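TRNA threonylcarbamoyladenosine dehydratase (Escherichia coli, PDB 4D79) catalyses the ATP-dependent dehydration of threonylcarbamoyladenosine at position 37 of tRNAs to its cyclic form. Local coordinates at residues S6-Q11 against N97-V102. Sequence-based numbering, arbitrary orientation.
Sequences SDAWRQ and NPECRV
Ser-6 and Glu-99 join through a single short bond in which the serine OG gives its proton to Glu-99 OE1, 2.6 Å away, on the syn lone pair of the carboxylate. The same OG accepts from Trp-9 N at 2.9 Å and 166°, a nearly straight N-cap bond, so one hydroxyl both caps helix 7-20 and ties its start to segment 97-102. A chi1 of 70° brings OG round to face the first helical turn, where it meets Trp-9 N. Losing this hydroxyl to an alanine is likely to leave Trp-9 N without its capping acceptor and Glu-99 OE1 without its donor. One residue into the helix, Ala-8 adds a long approach of its CB to Glu-99 OE1. Trp-9 then sends its indole across to the turn: Asn-97 ND2 lies over one face near the rim, 3.4 Å from CZ3, with the amide plane at 82° to the ring, while Glu-99 CB meets the edge at CZ3 (3.7 Å). Asn-97 is itself braced, its OD1 taking the amide N of Glu-99 at 3.0 Å from above the carbonyl plane. The rings of Trp-9 and Phe-13, further along helix 7-20, meet edge-to-face. The arrangement illustrates an N-capped helix docked on an Asx turn within a type I beta turn, here linking helix 85-96 to strand 101-105, outermost in this chain's Rossmann-like ThiF-family sheet.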
# COMPACT_ATOMS: atom_id res chain seq x y z
N SER B 6 -17.29 11.03 17.42
CA SER B 6 -17.81 12.35 17.08
C SER B 6 -18.43 12.39 15.67
O SER B 6 -18.25 11.50 14.83
CB SER B 6 -16.72 13.41 17.17
OG SER B 6 -15.77 13.22 16.12
N ASP B 7 -19.13 13.49 15.40
CA ASP B 7 -19.63 13.69 14.04
C ASP B 7 -18.48 13.82 13.06
O ASP B 7 -18.55 13.28 11.96
CB ASP B 7 -20.51 14.94 13.97
CG ASP B 7 -21.91 14.73 14.57
OD1 ASP B 7 -22.37 13.58 14.74
OD2 ASP B 7 -22.58 15.75 14.82
N ALA B 8 -17.39 14.48 13.47
CA ALA B 8 -16.21 14.57 12.61
C ALA B 8 -15.60 13.20 12.32
O ALA B 8 -15.19 12.93 11.19
CB ALA B 8 -15.17 15.48 13.24
N TRP B 9 -15.51 12.34 13.33
CA TRP B 9 -15.05 10.97 13.15
C TRP B 9 -15.92 10.23 12.14
O TRP B 9 -15.40 9.48 11.29
CB TRP B 9 -15.08 10.28 14.50
CG TRP B 9 -14.36 8.96 14.62
CD1 TRP B 9 -14.66 7.81 14.00
CD2 TRP B 9 -13.25 8.70 15.45
NE1 TRP B 9 -13.80 6.83 14.39
CE2 TRP B 9 -12.91 7.36 15.29
CE3 TRP B 9 -12.50 9.48 16.34
CZ2 TRP B 9 -11.85 6.77 15.97
CZ3 TRP B 9 -11.47 8.90 17.03
CH2 TRP B 9 -11.15 7.56 16.84
N ARG B 10 -17.24 10.39 12.23
CA ARG B 10 -18.08 9.73 11.24
C ARG B 10 -17.88 10.31 9.83
O ARG B 10 -18.08 9.60 8.85
CB ARG B 10 -19.55 9.78 11.63
CG ARG B 10 -20.00 8.65 12.54
CD ARG B 10 -21.53 8.66 12.70
NE ARG B 10 -21.88 9.85 13.43
CZ ARG B 10 -21.88 9.94 14.75
NH1 ARG B 10 -21.59 8.91 15.53
NH2 ARG B 10 -22.18 11.09 15.29
N GLN B 11 -17.51 11.58 9.70
CA GLN B 11 -17.22 12.10 8.36
C GLN B 11 -15.94 11.46 7.82
O GLN B 11 -15.85 11.12 6.64
CB GLN B 11 -17.07 13.62 8.39
CG GLN B 11 -18.40 14.36 8.58
CD GLN B 11 -19.45 13.92 7.59
OE1 GLN B 11 -20.41 13.22 7.95
NE2 GLN B 11 -19.27 14.30 6.34
N ASN B 97 -6.29 11.91 11.70
CA ASN B 97 -7.38 11.86 12.67
C ASN B 97 -6.93 12.60 13.92
O ASN B 97 -6.18 12.04 14.74
CB ASN B 97 -7.78 10.43 12.99
CG ASN B 97 -8.92 10.40 13.97
OD1 ASN B 97 -9.41 11.46 14.36
ND2 ASN B 97 -9.32 9.24 14.38
N PRO B 98 -7.30 13.87 14.06
CA PRO B 98 -6.91 14.66 15.25
C PRO B 98 -7.45 14.11 16.57
O PRO B 98 -7.00 14.55 17.63
CB PRO B 98 -7.49 16.05 14.95
CG PRO B 98 -7.69 16.09 13.49
CD PRO B 98 -8.01 14.69 13.06
N GLU B 99 -8.39 13.18 16.53
CA GLU B 99 -8.94 12.57 17.73
C GLU B 99 -8.31 11.22 18.05
O GLU B 99 -8.65 10.61 19.08
CB GLU B 99 -10.46 12.41 17.56
CG GLU B 99 -11.16 13.77 17.49
CD GLU B 99 -12.66 13.67 17.40
OE1 GLU B 99 -13.15 13.25 16.34
OE2 GLU B 99 -13.36 14.01 18.39
N CYS B 100 -7.36 10.77 17.24
CA CYS B 100 -6.63 9.54 17.55
C CYS B 100 -5.63 9.81 18.68
O CYS B 100 -4.94 10.82 18.69
CB CYS B 100 -5.90 9.03 16.31
SG CYS B 100 -4.95 7.48 16.58
N ARG B 101 -5.57 8.91 19.65
CA ARG B 101 -4.60 9.04 20.75
C ARG B 101 -3.30 8.33 20.34
O ARG B 101 -3.25 7.10 20.30
CB ARG B 101 -5.17 8.49 22.05
CG ARG B 101 -4.19 8.44 23.21
CD ARG B 101 -4.93 8.18 24.55
NE ARG B 101 -5.55 6.86 24.59
CZ ARG B 101 -4.91 5.73 24.87
NH1 ARG B 101 -3.61 5.73 25.13
NH2 ARG B 101 -5.58 4.58 24.88
N VAL B 102 -2.27 9.10 20.05
CA VAL B 102 -1.02 8.58 19.52
C VAL B 102 0.06 8.65 20.59
O VAL B 102 0.31 9.71 21.16
CB VAL B 102 -0.56 9.35 18.28
CG1 VAL B 102 0.65 8.65 17.70
CG2 VAL B 102 -1.68 9.42 17.27